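Local coordinates for holo-[acyl-carrier-protein] synthase (Neisseria meningitidis FAM18, PDB 5SUV), which is an AcpS-type member of the 4'-phosphopantetheinyl transferase superfamily that forms a three-chain assembly and binds coenzyme A between subunits, at residues V11-I16 against L50-A55. Numbering follows the deposited sequence.
Sequences VSLKRI and LAKRFA. With COA (coenzyme A), chain F.
Arg15, whose guanidinium borders the ring of Phe54, converges with Ser12 on one acceptor, OE2 of Glu114 of the second subunit: Arg15 NH1 makes a salt bridge to it and Ser12 N a hydrogen bond. This is the N-capped junction where strand 3-12 of the antiparallel sheet runs into helix 13-23, packed on helix 46-63 in this 4'-phosphopantetheinyl transferase fold. Ser12 OG caps that start by accepting from Arg15 N at 3.3 Å (153° at the hydrogen), and it is also hydrogen-bonded to Asp116. With CG opposite the backbone N (chi1 176°) and the chain extended as far as NE, Arg15 brings NH2 to 3.3 Å from Phe54 CE2. It arrives at the ring edge, near the ring plane, with the guanidinium and ring planes 70° apart. Next to this pair, an apolar seam centres on the small Ala51: its CB receives Leu13 CD2 at 3.5 Å and Ile16 CG1 at 3.8 Å, while Ile16 CG2 rests against Leu50 CB. Lys52, whose side chain starts out away from this seam, lines a coenzyme A pocket. At the strand end, Val11 CG2 touches both Phe54 CD2 (3.7 Å) and Ala55 CB (3.6 Å).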
loop_
_atom_site.group_PDB
_atom_site.type_symbol
_atom_site.label_atom_id
_atom_site.label_comp_id
_atom_site.label_asym_id
_atom_site.label_seq_id
_atom_site.Cartn_x
_atom_site.Cartn_y
_atom_site.Cartn_z
ATOM N N VAL A 11 1.853 3.888 10.541
ATOM C CA VAL A 11 1.735 4.294 11.930
ATOM C C VAL A 11 2.811 3.574 12.719
ATOM O O VAL A 11 2.940 2.347 12.624
ATOM C CB VAL A 11 0.345 3.977 12.514
ATOM C CG1 VAL A 11 0.315 4.259 14.008
ATOM C CG2 VAL A 11 -0.719 4.784 11.801
ATOM N N SER A 12 3.548 4.331 13.520
ATOM C CA SER A 12 4.585 3.786 14.384
ATOM C C SER A 12 3.985 3.406 15.731
ATOM O O SER A 12 3.280 4.211 16.349
ATOM C CB SER A 12 5.696 4.817 14.574
ATOM O OG SER A 12 6.463 4.505 15.717
ATOM N N LEU A 13 4.236 2.177 16.175
ATOM C CA LEU A 13 3.821 1.804 17.525
ATOM C C LEU A 13 4.369 2.777 18.563
ATOM O O LEU A 13 3.682 3.113 19.535
ATOM C CB LEU A 13 4.268 0.381 17.849
ATOM C CG LEU A 13 3.781 -0.734 16.926
ATOM C CD1 LEU A 13 4.363 -2.063 17.360
ATOM C CD2 LEU A 13 2.269 -0.797 16.912
ATOM N N LYS A 14 5.610 3.233 18.385
ATOM C CA LYS A 14 6.188 4.173 19.340
ATOM C C LYS A 14 5.389 5.468 19.385
ATOM O O LYS A 14 5.249 6.081 20.449
ATOM C CB LYS A 14 7.649 4.451 18.987
ATOM C CG LYS A 14 8.566 3.247 19.160
ATOM C CD LYS A 14 9.979 3.543 18.672
ATOM C CE LYS A 14 10.865 2.306 18.736
ATOM N NZ LYS A 14 10.941 1.734 20.113
ATOM N N ARG A 15 4.858 5.901 18.239
ATOM C CA ARG A 15 4.014 7.089 18.225
ATOM C C ARG A 15 2.742 6.854 19.021
ATOM O O ARG A 15 2.293 7.741 19.757
ATOM C CB ARG A 15 3.675 7.490 16.793
ATOM C CG ARG A 15 2.719 8.676 16.667
ATOM C CD ARG A 15 2.832 9.305 15.285
ATOM N NE ARG A 15 1.606 9.979 14.863
ATOM C CZ ARG A 15 0.838 9.617 13.833
ATOM N NH1 ARG A 15 1.141 8.572 13.068
ATOM N NH2 ARG A 15 -0.251 10.320 13.558
ATOM N N ILE A 16 2.157 5.659 18.901
ATOM C CA ILE A 16 0.967 5.344 19.687
ATOM C C ILE A 16 1.300 5.402 21.171
ATOM O O ILE A 16 0.561 5.998 21.964
ATOM C CB ILE A 16 0.397 3.970 19.289
ATOM C CG1 ILE A 16 -0.041 3.960 17.821
ATOM C CG2 ILE A 16 -0.789 3.584 20.181
ATOM C CD1 ILE A 16 -1.245 4.863 17.503
ATOM N N LEU A 50 -4.668 -0.317 19.038
ATOM C CA LEU A 50 -4.881 1.092 18.713
ATOM C C LEU A 50 -4.177 1.477 17.422
ATOM O O LEU A 50 -4.717 2.244 16.620
ATOM C CB LEU A 50 -4.390 1.985 19.852
ATOM C CG LEU A 50 -5.284 2.199 21.063
ATOM C CD1 LEU A 50 -4.530 2.991 22.114
ATOM C CD2 LEU A 50 -6.548 2.921 20.658
ATOM N N ALA A 51 -2.954 0.974 17.210
ATOM C CA ALA A 51 -2.205 1.345 16.016
ATOM C C ALA A 51 -2.938 0.921 14.749
ATOM O O ALA A 51 -3.040 1.693 13.793
ATOM C CB ALA A 51 -0.808 0.718 16.061
ATOM N N LYS A 52 -3.437 -0.316 14.717
ATOM C CA LYS A 52 -4.139 -0.816 13.536
ATOM C C LYS A 52 -5.415 -0.026 13.280
ATOM O O LYS A 52 -5.718 0.331 12.133
ATOM C CB LYS A 52 -4.469 -2.301 13.706
ATOM C CG LYS A 52 -3.251 -3.223 13.543
ATOM C CD LYS A 52 -3.622 -4.694 13.582
ATOM C CE LYS A 52 -2.380 -5.571 13.404
ATOM N NZ LYS A 52 -2.674 -7.017 13.586
ATOM N N ARG A 53 -6.175 0.257 14.334
ATOM C CA ARG A 53 -7.391 1.046 14.166
ATOM C C ARG A 53 -7.062 2.450 13.678
ATOM O O ARG A 53 -7.700 2.959 12.752
ATOM C CB ARG A 53 -8.182 1.096 15.481
ATOM C CG ARG A 53 -8.626 -0.251 16.030
ATOM C CD ARG A 53 -9.234 -1.129 14.965
ATOM N NE ARG A 53 -10.029 -2.236 15.508
ATOM C CZ ARG A 53 -9.527 -3.371 15.985
ATOM N NH1 ARG A 53 -8.217 -3.571 16.018
ATOM N NH2 ARG A 53 -10.337 -4.312 16.432
ATOM N N PHE A 54 -6.048 3.080 14.268
ATOM C CA PHE A 54 -5.659 4.421 13.854
ATOM C C PHE A 54 -5.255 4.436 12.384
ATOM O O PHE A 54 -5.710 5.289 11.615
ATOM C CB PHE A 54 -4.527 4.924 14.755
ATOM C CG PHE A 54 -4.184 6.367 14.571
ATOM C CD1 PHE A 54 -5.080 7.356 14.910
ATOM C CD2 PHE A 54 -2.949 6.737 14.061
ATOM C CE1 PHE A 54 -4.769 8.691 14.732
ATOM C CE2 PHE A 54 -2.633 8.071 13.884
ATOM C CZ PHE A 54 -3.540 9.050 14.237
ATOM N N ALA A 55 -4.418 3.481 11.964
ATOM C CA ALA A 55 -4.000 3.463 10.564
ATOM C C ALA A 55 -5.184 3.198 9.640
ATOM O O ALA A 55 -5.313 3.828 8.588
ATOM C CB ALA A 55 -2.921 2.408 10.325
HETATM N N1A COA F . -7.639 -12.380 4.870
HETATM C C2A COA F . -7.158 -11.132 4.804
HETATM N N3A COA F . -6.476 -10.502 5.721
HETATM C C4A COA F . -6.240 -11.235 6.905
HETATM C C5A COA F . -6.704 -12.564 7.137
HETATM C C6A COA F . -7.405 -13.083 6.057
HETATM N N6A COA F . -7.876 -14.303 6.142
HETATM N N7A COA F . -6.357 -13.012 8.265
HETATM C C8A COA F . -5.705 -12.011 8.793
HETATM N N9A COA F . -5.600 -10.920 8.010
HETATM C C1B COA F . -4.971 -9.693 8.322
HETATM C C2B COA F . -5.587 -9.065 9.673
HETATM O O2B COA F . -5.911 -7.730 9.554
HETATM C C3B COA F . -4.365 -9.224 10.573
HETATM O O3B COA F . -4.236 -8.259 11.490
HETATM P P3B COA F . -5.663 -8.054 12.543
HETATM O O7A COA F . -4.922 -7.484 13.585
HETATM O O8A COA F . -6.517 -7.147 11.754
HETATM O O9A COA F . -6.105 -9.451 12.629
HETATM C C4B COA F . -3.271 -9.080 9.492
HETATM O O4B COA F . -3.670 -9.970 8.520
HETATM C C5B COA F . -1.917 -9.441 9.999
HETATM O O5B COA F . -0.999 -9.079 8.963
HETATM P P1A COA F . 0.399 -9.808 9.066
HETATM O O1A COA F . 1.057 -9.541 10.367
HETATM O O2A COA F . 1.067 -9.696 7.743
HETATM O O3A COA F . -0.077 -11.349 9.296
HETATM P P2A COA F . 1.048 -12.378 9.467
HETATM O O4A COA F . 2.107 -12.204 8.528
HETATM O O5A COA F . 1.384 -12.717 10.904
HETATM O O6A COA F . 0.251 -13.715 8.929
HETATM C CBP COA F . -1.071 -14.526 7.176
HETATM C CCP COA F . -0.082 -13.501 7.614
HETATM C CDP COA F . -2.355 -14.086 7.667
HETATM C CEP COA F . -1.151 -14.563 5.674
HETATM C CAP COA F . -0.754 -15.966 7.688
HETATM O OAP COA F . -1.641 -16.888 7.181
HETATM C C9P COA F . 0.633 -16.501 7.280
HETATM O O9P COA F . 0.773 -16.961 6.157
HETATM N N8P COA F . 1.692 -16.502 8.238
HETATM C C7P COA F . 3.074 -17.003 7.919
HETATM C C6P COA F . 3.077 -18.133 6.909
HETATM C C5P COA F . 4.131 -19.170 7.262
HETATM O O5P COA F . 3.892 -20.329 7.205
HETATM N N4P COA F . 5.408 -18.757 7.632
HETATM C C3P COA F . 6.416 -19.760 7.977
HETATM C C2P COA F . 7.219 -20.198 6.780
HETATM S S1P COA F . 6.728 -21.874 6.194
#